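Local coordinates for uncharacterized protein YhfS (Escherichia coli, PDB 4J8L) that is of unknown exact function but carries pyridoxal phosphate bound covalently to a lysine and may have cysteine synthase activity, at residues A74-I79 with Y101-V106; L83-K88 with I213-A218; V140-Q145 with Y151-V156; D171-M176 with G308-Y313; I181-G186 with A205-A210. All blocks are in the same frame, centred on the assembly; numbering follows the deposited sequence.

Interaction 1 (A74-I79 with Y101-V106); sequences AGTGAI and YPTTRV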
# COMPACT_ATOMS: atom_id res chain seq x y z
N ALA A 74 7.82 8.56 4.40
CA ALA A 74 6.62 7.85 3.97
C ALA A 74 6.87 6.34 3.86
O ALA A 74 7.48 5.75 4.75
CB ALA A 74 6.07 8.45 2.66
N GLY A 75 6.42 5.71 2.78
CA GLY A 75 6.49 4.26 2.68
C GLY A 75 7.91 3.74 2.58
O GLY A 75 8.25 2.74 3.20
N THR A 76 8.73 4.42 1.80
CA THR A 76 10.13 4.06 1.64
C THR A 76 10.86 4.20 2.98
O THR A 76 11.65 3.33 3.37
CB THR A 76 10.80 4.92 0.57
OG1 THR A 76 10.15 4.71 -0.69
CG2 THR A 76 12.28 4.57 0.44
N GLY A 77 10.58 5.27 3.71
CA GLY A 77 11.17 5.47 5.02
C GLY A 77 10.78 4.38 6.01
O GLY A 77 11.60 3.93 6.83
N ALA A 78 9.52 3.94 5.93
CA ALA A 78 9.03 2.89 6.82
C ALA A 78 9.74 1.56 6.55
O ALA A 78 10.14 0.84 7.47
CB ALA A 78 7.52 2.73 6.70
N ILE A 79 9.89 1.23 5.28
CA ILE A 79 10.58 0.00 4.90
C ILE A 79 12.05 0.07 5.29
O ILE A 79 12.60 -0.91 5.79
CB ILE A 79 10.41 -0.30 3.41
CG1 ILE A 79 8.97 -0.76 3.16
CG2 ILE A 79 11.41 -1.36 2.93
CD1 ILE A 79 8.52 -0.70 1.70
N TYR A 101 10.23 -3.77 -5.34
CA TYR A 101 9.78 -2.38 -5.44
C TYR A 101 11.01 -1.48 -5.57
O TYR A 101 11.99 -1.68 -4.86
CB TYR A 101 8.93 -1.97 -4.23
CG TYR A 101 8.35 -0.60 -4.47
CD1 TYR A 101 7.19 -0.45 -5.22
CD2 TYR A 101 8.99 0.54 -4.01
CE1 TYR A 101 6.66 0.81 -5.48
CE2 TYR A 101 8.48 1.80 -4.27
CZ TYR A 101 7.32 1.93 -5.00
OH TYR A 101 6.81 3.17 -5.27
N PRO A 102 10.98 -0.50 -6.49
CA PRO A 102 12.23 0.21 -6.82
C PRO A 102 12.97 0.87 -5.65
O PRO A 102 14.20 0.70 -5.56
CB PRO A 102 11.78 1.25 -7.84
CG PRO A 102 10.64 0.57 -8.54
CD PRO A 102 9.90 -0.15 -7.44
N THR A 103 12.28 1.61 -4.79
CA THR A 103 12.96 2.23 -3.65
C THR A 103 13.37 1.19 -2.61
O THR A 103 14.27 1.43 -1.80
CB THR A 103 12.13 3.34 -2.98
OG1 THR A 103 10.93 2.79 -2.45
CG2 THR A 103 11.79 4.44 -3.99
N THR A 104 12.71 0.04 -2.61
CA THR A 104 13.13 -1.05 -1.71
C THR A 104 14.45 -1.63 -2.21
O THR A 104 15.35 -1.94 -1.42
CB THR A 104 12.06 -2.16 -1.60
OG1 THR A 104 10.86 -1.59 -1.05
CG2 THR A 104 12.53 -3.31 -0.71
N ARG A 105 14.59 -1.75 -3.53
CA ARG A 105 15.85 -2.20 -4.09
C ARG A 105 16.97 -1.23 -3.74
O ARG A 105 18.09 -1.64 -3.43
CB ARG A 105 15.75 -2.42 -5.61
CG ARG A 105 17.03 -3.00 -6.22
CD ARG A 105 16.83 -3.38 -7.70
NE ARG A 105 16.23 -2.28 -8.45
CZ ARG A 105 14.97 -2.24 -8.87
NH1 ARG A 105 14.15 -3.26 -8.63
NH2 ARG A 105 14.53 -1.19 -9.53
N VAL A 106 16.67 0.07 -3.75
CA VAL A 106 17.66 1.08 -3.39
C VAL A 106 18.12 0.87 -1.94
O VAL A 106 19.32 0.90 -1.65
CB VAL A 106 17.10 2.51 -3.57
CG1 VAL A 106 18.03 3.54 -2.93
CG2 VAL A 106 16.88 2.81 -5.05
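At the phosphate-binding end of helix 74-86, Thr-76 meets Thr-103 of the first turn of helix 102-111. Their CA atoms are 6.3 Å apart, the closest CA-CA approach of the two segments, and the side chains cross at a slant. The two OG1 atoms come to 2.7 Å, within hydrogen-bonding distance. Two torsions bring them together: Thr-76 OG1 lies opposite its carbonyl carbon (chi1 -62°), whereas Thr-103 OG1 sits between backbone N and carbonyl carbon (chi1 63°). Beside the hydroxyls, Thr-76 CG2 rests 3.6 Å from Thr-103 CB.

In this fold-type-I domain of pyridoxal phosphate enzymes, the start of the helix after the first strand of the large sheet forms part of the phosphate cup. The evidence here is direct: Gly-75 N and Thr-76 OG1 both hydrogen-bond phosphate oxygens of the pyridoxal phosphate on Lys-196. Thr-103 therefore stands in the second shell, next to a first-shell hydroxyl. An alanine in place of Thr-76 would probably leave one phosphate oxygen without that partner and Thr-103 OG1 without its neighbouring hydroxyl.

One turn further along helix 74-86, Ile-79 sets its CD1 and CG2 methyls against the Thr-104 hydroxyl, CD1 3.7 Å from OG1. The two side chains meet roughly at right angles, and both residues also rest on Leu-139 of strand 137-141.

Interaction 2 (L83-K88 with I213-A218); sequences LAALLK and INRIRA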
# COMPACT_ATOMS: atom_id res chain seq x y z
N LEU A 83 13.49 -2.63 7.91
CA LEU A 83 14.60 -3.51 7.53
C LEU A 83 15.83 -3.30 8.41
O LEU A 83 16.46 -4.27 8.83
CB LEU A 83 14.97 -3.32 6.06
CG LEU A 83 13.95 -3.88 5.05
CD1 LEU A 83 14.40 -3.58 3.62
CD2 LEU A 83 13.74 -5.37 5.25
N ALA A 84 16.16 -2.05 8.70
CA ALA A 84 17.33 -1.75 9.53
C ALA A 84 17.20 -2.30 10.95
O ALA A 84 18.21 -2.56 11.62
CB ALA A 84 17.60 -0.25 9.57
N ALA A 85 15.97 -2.48 11.40
CA ALA A 85 15.71 -3.03 12.73
C ALA A 85 15.68 -4.57 12.73
O ALA A 85 15.72 -5.18 13.80
CB ALA A 85 14.41 -2.47 13.29
N LEU A 86 15.61 -5.18 11.55
CA LEU A 86 15.55 -6.65 11.46
C LEU A 86 16.87 -7.29 11.07
O LEU A 86 17.14 -8.44 11.43
CB LEU A 86 14.47 -7.09 10.46
CG LEU A 86 13.02 -6.84 10.88
CD1 LEU A 86 12.06 -7.37 9.82
CD2 LEU A 86 12.72 -7.47 12.23
N LEU A 87 17.70 -6.56 10.34
CA LEU A 87 18.99 -7.12 9.98
C LEU A 87 20.10 -6.09 9.80
O LEU A 87 19.85 -4.88 9.75
CB LEU A 87 18.89 -8.08 8.79
CG LEU A 87 18.70 -7.58 7.36
CD1 LEU A 87 18.95 -8.75 6.41
CD2 LEU A 87 17.32 -7.03 7.13
N LYS A 88 21.33 -6.60 9.75
CA LYS A 88 22.53 -5.78 9.68
C LYS A 88 22.99 -5.70 8.24
O LYS A 88 22.62 -6.54 7.43
CB LYS A 88 23.63 -6.40 10.55
CG LYS A 88 23.30 -6.43 12.03
CD LYS A 88 24.36 -7.17 12.83
CE LYS A 88 24.04 -7.17 14.31
NZ LYS A 88 25.08 -7.89 15.10
N ILE A 213 9.92 -2.09 17.03
CA ILE A 213 9.57 -0.67 17.10
C ILE A 213 10.51 0.09 18.03
O ILE A 213 10.92 1.21 17.72
CB ILE A 213 8.11 -0.49 17.57
CG1 ILE A 213 7.15 -1.17 16.59
CG2 ILE A 213 7.76 1.00 17.72
CD1 ILE A 213 7.30 -0.68 15.16
N ASN A 214 10.87 -0.52 19.16
CA ASN A 214 11.80 0.11 20.09
C ASN A 214 13.16 0.34 19.45
O ASN A 214 13.80 1.37 19.68
CB ASN A 214 11.95 -0.71 21.38
CG ASN A 214 10.74 -0.62 22.28
OD1 ASN A 214 9.95 0.32 22.20
ND2 ASN A 214 10.60 -1.61 23.17
N ARG A 215 13.61 -0.61 18.63
CA ARG A 215 14.89 -0.43 17.94
C ARG A 215 14.81 0.73 16.95
O ARG A 215 15.77 1.47 16.77
CB ARG A 215 15.34 -1.71 17.23
CG ARG A 215 15.80 -2.80 18.20
CD ARG A 215 16.68 -3.84 17.53
NE ARG A 215 15.93 -4.68 16.60
CZ ARG A 215 15.26 -5.78 16.96
NH1 ARG A 215 15.25 -6.16 18.23
NH2 ARG A 215 14.61 -6.49 16.05
N ILE A 216 13.65 0.88 16.33
CA ILE A 216 13.45 1.99 15.41
C ILE A 216 13.45 3.32 16.18
O ILE A 216 14.17 4.25 15.82
CB ILE A 216 12.14 1.84 14.63
CG1 ILE A 216 12.22 0.64 13.69
CG2 ILE A 216 11.81 3.12 13.86
CD1 ILE A 216 10.94 0.36 12.92
N ARG A 217 12.68 3.39 17.25
CA ARG A 217 12.60 4.64 18.02
C ARG A 217 13.97 5.09 18.55
O ARG A 217 14.26 6.29 18.60
CB ARG A 217 11.57 4.53 19.15
CG ARG A 217 10.12 4.56 18.67
CD ARG A 217 9.71 5.97 18.17
NE ARG A 217 10.08 6.99 19.14
CZ ARG A 217 10.30 8.27 18.84
NH1 ARG A 217 10.14 8.71 17.60
NH2 ARG A 217 10.67 9.11 19.80
N ALA A 218 14.81 4.12 18.89
CA ALA A 218 16.14 4.43 19.42
C ALA A 218 17.04 5.16 18.42
O ALA A 218 17.98 5.84 18.82
CB ALA A 218 16.83 3.16 19.95
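Ala-85 and Arg-215 bring the C-terminal part of helix 74-86 against helix 210-219, their CA atoms 5.9 Å apart. The tight part of the contact is small and apolar. Ala-85 CB points at the other helix and lies 3.8 Å from Ile-216 CG1 and 4.1 Å from Arg-215 CB, so the methyl sits between two consecutive side chains. Ile-216 CG1, placed opposite its own carbonyl carbon (chi1 -67°), brings its flank to this methyl.

The outer part is polar and solvent-facing. Arg-215 is an exposed residue whose chain bends at chi3 (-70°), bringing the edge of the guanidinium to the carbonyl of Ala-85. Side-on, it grips this single acceptor: NE lies 2.9 Å and NH2 2.8 Å from Ala-85 O. The oxygen is near the guanidinium plane, but sharing it leaves both bonds bent, with an N-H...O angle of 141° for NH2. NE lies in the carbonyl plane on a lone pair, while NH2 is tilted from that plane. The positive charge beside Ala-85 O, near the C-terminal end of helix 74-86, is probably favoured by the helix dipole. Packing is looser here, with Leu-86 CD2 4.4 Å from NH2 at the guanidinium edge.

Towards the sheet, Ile-216 rests on Val-206 of strand 203-208, Ile-213 reaches Ala-67 and Ala-69 of strand 67-72, and Val-212 of helix 210-219 touches both Ala-85 and Leu-86.

Interaction 3 (V140-Q145 with Y151-V156); sequences VQHTRQ and YVLADV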
# COMPACT_ATOMS: atom_id res chain seq x y z
N VAL A 140 8.01 -9.32 2.52
CA VAL A 140 6.89 -9.81 1.72
C VAL A 140 6.04 -8.64 1.27
O VAL A 140 5.59 -7.84 2.10
CB VAL A 140 6.01 -10.81 2.52
CG1 VAL A 140 4.98 -11.45 1.61
CG2 VAL A 140 6.88 -11.88 3.20
N GLN A 141 5.82 -8.51 -0.03
CA GLN A 141 4.95 -7.45 -0.52
C GLN A 141 3.50 -7.91 -0.48
O GLN A 141 3.18 -9.02 -0.90
CB GLN A 141 5.34 -6.99 -1.93
CG GLN A 141 4.51 -5.80 -2.41
CD GLN A 141 5.06 -5.15 -3.67
OE1 GLN A 141 6.27 -5.14 -3.90
NE2 GLN A 141 4.17 -4.61 -4.48
N HIS A 142 2.63 -7.05 0.04
CA HIS A 142 1.21 -7.38 0.15
C HIS A 142 0.51 -7.32 -1.21
O HIS A 142 -0.12 -8.28 -1.65
CB HIS A 142 0.54 -6.45 1.18
CG HIS A 142 -0.78 -6.95 1.68
ND1 HIS A 142 -1.27 -6.65 2.93
CD2 HIS A 142 -1.72 -7.74 1.09
CE1 HIS A 142 -2.44 -7.23 3.10
NE2 HIS A 142 -2.74 -7.89 1.99
N THR A 143 0.63 -6.18 -1.90
CA THR A 143 0.05 -6.07 -3.23
C THR A 143 0.81 -6.95 -4.22
O THR A 143 1.93 -7.38 -3.95
CB THR A 143 0.05 -4.62 -3.76
OG1 THR A 143 1.38 -4.09 -3.70
CG2 THR A 143 -0.89 -3.76 -2.93
N ARG A 144 0.19 -7.18 -5.37
CA ARG A 144 0.75 -8.05 -6.40
C ARG A 144 1.86 -7.39 -7.22
O ARG A 144 1.68 -6.30 -7.77
CB ARG A 144 -0.36 -8.53 -7.33
CG ARG A 144 -1.51 -9.25 -6.64
CD ARG A 144 -1.02 -10.40 -5.78
NE ARG A 144 -2.11 -11.24 -5.29
CZ ARG A 144 -1.97 -12.21 -4.38
NH1 ARG A 144 -0.79 -12.45 -3.84
NH2 ARG A 144 -3.02 -12.93 -4.01
N GLN A 145 2.99 -8.08 -7.34
CA GLN A 145 4.13 -7.57 -8.08
C GLN A 145 4.09 -7.96 -9.55
O GLN A 145 4.76 -7.36 -10.39
CB GLN A 145 5.42 -8.10 -7.47
CG GLN A 145 5.65 -7.60 -6.05
CD GLN A 145 6.61 -8.49 -5.29
OE1 GLN A 145 6.19 -9.39 -4.57
NE2 GLN A 145 7.91 -8.25 -5.46
N TYR A 151 -0.30 -15.83 -4.13
CA TYR A 151 -0.07 -16.31 -2.77
C TYR A 151 -0.93 -15.61 -1.73
O TYR A 151 -1.30 -14.44 -1.88
CB TYR A 151 1.41 -16.27 -2.40
CG TYR A 151 2.07 -14.90 -2.34
CD1 TYR A 151 2.91 -14.47 -3.37
CD2 TYR A 151 1.93 -14.07 -1.23
CE1 TYR A 151 3.55 -13.26 -3.30
CE2 TYR A 151 2.57 -12.85 -1.16
CZ TYR A 151 3.38 -12.45 -2.20
OH TYR A 151 4.04 -11.24 -2.15
N VAL A 152 -1.27 -16.36 -0.68
CA VAL A 152 -2.01 -15.82 0.46
C VAL A 152 -1.00 -15.29 1.47
O VAL A 152 -0.14 -16.03 1.94
CB VAL A 152 -2.86 -16.91 1.12
CG1 VAL A 152 -3.53 -16.38 2.39
CG2 VAL A 152 -3.90 -17.44 0.14
N LEU A 153 -1.09 -13.99 1.77
CA LEU A 153 -0.14 -13.33 2.66
C LEU A 153 0.07 -14.10 3.96
O LEU A 153 1.21 -14.40 4.34
CB LEU A 153 -0.59 -11.91 2.97
CG LEU A 153 0.35 -11.07 3.85
CD1 LEU A 153 1.74 -10.99 3.22
CD2 LEU A 153 -0.21 -9.68 4.08
N ALA A 154 -1.03 -14.44 4.63
CA ALA A 154 -0.97 -15.12 5.93
C ALA A 154 -0.23 -16.45 5.87
O ALA A 154 0.47 -16.83 6.81
CB ALA A 154 -2.37 -15.31 6.49
N ASP A 155 -0.37 -17.16 4.75
CA ASP A 155 0.26 -18.47 4.60
C ASP A 155 1.77 -18.35 4.38
O ASP A 155 2.54 -19.16 4.90
CB ASP A 155 -0.40 -19.27 3.48
CG ASP A 155 -1.84 -19.60 3.78
OD1 ASP A 155 -2.24 -19.50 4.96
OD2 ASP A 155 -2.58 -19.97 2.85
N VAL A 156 2.18 -17.34 3.63
CA VAL A 156 3.60 -17.09 3.44
C VAL A 156 4.22 -16.70 4.78
O VAL A 156 5.30 -17.19 5.15
CB VAL A 156 3.84 -15.98 2.40
CG1 VAL A 156 5.30 -15.56 2.39
CG2 VAL A 156 3.40 -16.46 1.02
O HOH W 1 6.68 -10.30 -2.07
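Tyr-151 and Leu-153 close over the end of strand 137-141 and the loop that follows it, within the beta-alpha-beta unit formed by that strand, helix 153-162 and strand 167-170. From CB, the Tyr-151 side chain turns between its backbone N and carbonyl carbon (chi1 64°), which lays one ring face against Arg-144: NH1 stands over that face, 4.1 Å from CG. Further along, CE2 meets Val-140 CG1 at 3.9 Å. At the tip, OH donates to Gln-141 O at 2.7 Å, in the carbonyl plane, and accepts from a water that also bonds Gln-141 N and Gln-145 OE1. The buried hydroxyl is thus held by two bonds.

Arg-144 turns back to the tyrosine backbone, with NH1 (2.8 Å) and NH2 (3.1 Å) both on Tyr-151 O, end-on, and NH1 on a lone pair. Its NE bonds Phe-4 O. A leucine in place of Arg-144 would probably leave the carbonyl oxygens of Tyr-151 and Phe-4 without these donors.

Val-140 CG1 also touches Leu-153 CD1 at 3.6 Å. Leu-153 CD2 sits over the His-142 ring in a CH-pi contact, 3.5 Å from the centroid and 13° off the normal, while His-142 ND1 bonds Asp-171 OD1.

Interaction 4 (D171-M176 with G308-Y313); sequences DNYAVM and GAESKY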
# COMPACT_ATOMS: atom_id res chain seq x y z
N ASP A 171 2.91 -3.10 3.01
CA ASP A 171 1.45 -3.15 2.93
C ASP A 171 0.85 -1.99 2.14
O ASP A 171 -0.37 -1.79 2.17
CB ASP A 171 0.84 -3.16 4.35
CG ASP A 171 1.16 -4.44 5.11
OD1 ASP A 171 0.51 -5.47 4.83
OD2 ASP A 171 2.04 -4.41 5.99
N ASN A 172 1.70 -1.23 1.45
CA ASN A 172 1.20 -0.09 0.67
C ASN A 172 0.11 -0.46 -0.30
O ASN A 172 0.21 -1.46 -1.02
CB ASN A 172 2.34 0.61 -0.06
CG ASN A 172 3.25 1.34 0.89
OD1 ASN A 172 2.88 2.39 1.42
ND2 ASN A 172 4.43 0.78 1.14
N TYR A 173 -0.95 0.36 -0.29
CA TYR A 173 -2.13 0.21 -1.16
C TYR A 173 -3.04 -0.94 -0.71
O TYR A 173 -4.04 -1.23 -1.37
CB TYR A 173 -1.74 0.01 -2.62
CG TYR A 173 -1.15 1.20 -3.34
CD1 TYR A 173 -1.68 2.48 -3.19
CD2 TYR A 173 -0.10 1.04 -4.23
CE1 TYR A 173 -1.15 3.56 -3.89
CE2 TYR A 173 0.43 2.09 -4.92
CZ TYR A 173 -0.09 3.36 -4.76
OH TYR A 173 0.45 4.41 -5.47
N ALA A 174 -2.70 -1.60 0.39
CA ALA A 174 -3.57 -2.62 0.94
C ALA A 174 -4.23 -2.19 2.26
O ALA A 174 -5.27 -2.73 2.64
CB ALA A 174 -2.80 -3.93 1.14
N VAL A 175 -3.60 -1.25 2.96
CA VAL A 175 -4.06 -0.88 4.30
C VAL A 175 -5.46 -0.29 4.25
O VAL A 175 -5.75 0.56 3.39
CB VAL A 175 -3.09 0.11 4.97
CG1 VAL A 175 -3.61 0.51 6.36
CG2 VAL A 175 -1.71 -0.52 5.09
N MSE A 176 -6.33 -0.75 5.15
CA MSE A 176 -7.73 -0.33 5.20
C MSE A 176 -8.56 -0.76 3.99
O MSE A 176 -9.71 -0.33 3.85
CB MSE A 176 -7.88 1.19 5.40
CG MSE A 176 -7.45 1.67 6.76
SE MSE A 176 -8.35 0.67 8.20
CE MSE A 176 -8.38 2.06 9.58
N GLY A 308 0.26 10.37 -4.87
CA GLY A 308 0.52 9.45 -3.77
C GLY A 308 1.03 8.07 -4.18
O GLY A 308 2.11 7.67 -3.76
N ALA A 309 0.25 7.30 -4.94
CA ALA A 309 -1.10 7.65 -5.37
C ALA A 309 -2.12 7.49 -4.24
O ALA A 309 -1.74 7.24 -3.11
CB ALA A 309 -1.50 6.79 -6.56
N GLU A 310 -3.40 7.65 -4.58
CA GLU A 310 -4.49 7.52 -3.61
C GLU A 310 -4.38 8.51 -2.45
O GLU A 310 -4.85 8.25 -1.34
CB GLU A 310 -4.63 6.05 -3.15
CG GLU A 310 -4.81 5.15 -4.38
CD GLU A 310 -5.16 3.69 -4.08
OE1 GLU A 310 -5.26 3.30 -2.91
OE2 GLU A 310 -5.32 2.94 -5.07
N SER A 311 -3.78 9.67 -2.73
CA SER A 311 -3.62 10.71 -1.72
C SER A 311 -4.90 11.53 -1.62
O SER A 311 -5.80 11.41 -2.45
CB SER A 311 -2.46 11.64 -2.07
OG SER A 311 -2.85 12.54 -3.10
N LYS A 312 -4.96 12.36 -0.59
CA LYS A 312 -6.10 13.27 -0.41
C LYS A 312 -6.33 14.20 -1.60
O LYS A 312 -7.42 14.77 -1.74
CB LYS A 312 -5.88 14.12 0.84
CG LYS A 312 -4.66 15.03 0.76
CD LYS A 312 -4.35 15.64 2.13
CE LYS A 312 -2.98 16.31 2.14
NZ LYS A 312 -2.63 16.90 3.47
N TYR A 313 -5.31 14.39 -2.44
CA TYR A 313 -5.42 15.29 -3.58
C TYR A 313 -6.07 14.63 -4.78
O TYR A 313 -6.55 15.31 -5.69
CB TYR A 313 -4.04 15.79 -4.02
CG TYR A 313 -3.28 16.50 -2.94
CD1 TYR A 313 -3.69 17.74 -2.49
CD2 TYR A 313 -2.14 15.93 -2.37
CE1 TYR A 313 -2.99 18.40 -1.51
CE2 TYR A 313 -1.44 16.58 -1.40
CZ TYR A 313 -1.87 17.83 -0.96
OH TYR A 313 -1.19 18.49 0.02
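Tyr-173 extends its ring from segment 171-176 so that its hydroxyl end and one edge meet Ala-309, while Glu-310 approaches obliquely. The phenol oxygen comes nearest: Ala-309 N donates to Tyr-173 OH over 2.9 Å, with an N-H...O angle of 151°. The same oxygen lies 3.3 Å from Ala-309 CB, so the alanine meets the end of the tyrosine with both its amide and its methyl. Along the ring edge, Ala-309 O lies close to the ring plane, 3.8 Å from CE1. The Glu-310 carboxylate is turned 53° from the ring plane, with OE1 3.7 Å from Tyr-173 CD1. It has its polar partners outside the two segments: OE1 in a salt bridge with Lys-177, OE2 hydrogen-bonded to Ser-278.

The contact joins two loops of the two-domain chain: one follows strand 167-170 of the large sheet and belongs to the aminotransferase family region, the other precedes strand 318-320 of the smaller antiparallel sheet in the C-terminal family region. A cis peptide bond precedes Ala-309, and Tyr-173 and Glu-310 both have positive phi (75° for Tyr-173).

Beyond Glu-310 the loop folds into an ST turn, in which Ser-311 OG accepts from Tyr-313 N at 3.1 Å. A diethylene glycol molecule, probably from the crystallisation liquor, makes a weak hydrogen bond to Tyr-173 OH.

Interaction 5 (I181-G186 with A205-A210); sequences IGCECG and AVVGDA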
# COMPACT_ATOMS: atom_id res chain seq x y z
N ILE A 181 -3.77 -6.64 7.48
CA ILE A 181 -2.43 -6.30 7.00
C ILE A 181 -1.40 -7.22 7.65
O ILE A 181 -1.75 -8.02 8.51
CB ILE A 181 -2.07 -4.81 7.20
CG1 ILE A 181 -2.02 -4.44 8.68
CG2 ILE A 181 -3.11 -3.92 6.52
CD1 ILE A 181 -1.43 -3.04 8.91
N GLY A 182 -0.14 -7.12 7.23
CA GLY A 182 0.89 -8.08 7.63
C GLY A 182 0.97 -8.35 9.13
O GLY A 182 0.96 -9.50 9.55
N CYS A 183 1.04 -7.29 9.93
CA CYS A 183 1.18 -7.47 11.38
C CYS A 183 -0.05 -8.10 12.03
O CYS A 183 -0.01 -8.50 13.19
CB CYS A 183 1.53 -6.15 12.08
SG CYS A 183 0.25 -4.88 11.97
N GLU A 184 -1.15 -8.17 11.28
CA GLU A 184 -2.37 -8.78 11.79
C GLU A 184 -2.49 -10.24 11.39
O GLU A 184 -3.39 -10.94 11.85
CB GLU A 184 -3.61 -8.02 11.29
CG GLU A 184 -3.62 -6.55 11.68
CD GLU A 184 -4.84 -5.82 11.16
OE1 GLU A 184 -5.00 -5.73 9.92
OE2 GLU A 184 -5.64 -5.34 11.99
N CYS A 185 -1.58 -10.71 10.54
CA CYS A 185 -1.63 -12.10 10.12
C CYS A 185 -0.26 -12.79 10.06
O CYS A 185 -0.03 -13.69 9.24
CB CYS A 185 -2.39 -12.25 8.79
SG CYS A 185 -1.66 -11.40 7.36
N GLY A 186 0.64 -12.38 10.94
CA GLY A 186 1.88 -13.12 11.12
C GLY A 186 3.20 -12.39 11.01
O GLY A 186 4.23 -12.92 11.43
N ALA A 205 4.40 4.71 8.42
CA ALA A 205 4.15 4.01 9.68
C ALA A 205 4.80 2.65 9.69
O ALA A 205 4.76 1.93 8.70
CB ALA A 205 2.64 3.87 9.91
N VAL A 206 5.42 2.29 10.82
CA VAL A 206 5.84 0.91 11.05
C VAL A 206 5.01 0.42 12.22
O VAL A 206 4.95 1.07 13.25
CB VAL A 206 7.32 0.82 11.39
CG1 VAL A 206 7.75 -0.65 11.53
CG2 VAL A 206 8.17 1.49 10.31
N VAL A 207 4.35 -0.73 12.06
CA VAL A 207 3.42 -1.20 13.09
C VAL A 207 3.71 -2.68 13.36
O VAL A 207 3.75 -3.48 12.44
CB VAL A 207 1.95 -1.06 12.61
CG1 VAL A 207 0.99 -1.48 13.72
CG2 VAL A 207 1.65 0.38 12.14
N GLY A 208 3.93 -3.03 14.62
CA GLY A 208 4.18 -4.43 14.94
C GLY A 208 4.79 -4.67 16.30
O GLY A 208 4.44 -4.02 17.27
N ASP A 209 5.72 -5.62 16.36
CA ASP A 209 6.31 -6.06 17.62
C ASP A 209 7.13 -4.96 18.31
O ASP A 209 7.88 -4.23 17.66
CB ASP A 209 7.19 -7.29 17.38
CG ASP A 209 6.40 -8.50 16.94
OD1 ASP A 209 5.14 -8.47 16.98
OD2 ASP A 209 7.03 -9.51 16.57
N ALA A 210 6.98 -4.87 19.63
CA ALA A 210 7.64 -3.85 20.43
C ALA A 210 9.17 -3.87 20.32
O ALA A 210 9.80 -2.81 20.28
CB ALA A 210 7.21 -3.96 21.89
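The backbone of Cys-183, in the short 3-10 segment 182-184, comes up to Gly-208 at the end of strand 203-208, with CA atoms 5.6 Å apart. The 3-10 turn is evident from Glu-184 N bonding Ile-181 O at 2.8 Å. Gly-208 has an extended conformation available to glycine (phi 164°, psi -140°): a CB at these angles would jam against the carbonyl oxygen of Val-207.

Cys-183 carries the side-chain contact. Its CB lies 3.5 Å from Val-207 O and 4.3 Å from Gly-208 CA, packing over the strand's backbone. SG, set between its own backbone N and carbonyl carbon (chi1 64°), is turned to the Val-207 side chain, whose CG1 it meets at 3.9 Å.

Strand 203-208 is antiparallel to both its neighbours, 67-72 and 189-193, in the seven-stranded mixed sheet of the fold-type-I domain. The 181-186 loop precedes strand 189-193, and Cys-183 N hydrogen-bonds Ser-190 OG of that strand. Val-207 in turn shares backbone hydrogen bonding with Ser-190, so both sides of the contact are tied to one residue of the neighbouring strand 189-193.

Within the loop, Glu-184 curls back: OE1 accepts from Ile-181 N at 2.9 Å with its anti lone pair, while OE2 bonds His-64 ND1.

Interaction 1 lies at the coenzyme, since its first helix binds the phosphate, and shares helix 74-86 with interaction 2, centred about 15 Å away. Interaction 5 joins these two through the sheet: Ala-78 CB touches Ala-205 O at 3.5 Å, and Ile-216 CD1 touches Val-206 CG1 at 3.6 Å. Asp-171, in the loop of interaction 4, connects two others, its OD1 probably accepting from His-142 ND1 (2.9 Å) of interaction 3 and Gly-182 N (3.0 Å) of interaction 5. Interaction 4 alone pairs the two family regions; its centre is about 15 Å from that of interaction 1, where Gly-75 CA packs against Asn-172 OD1.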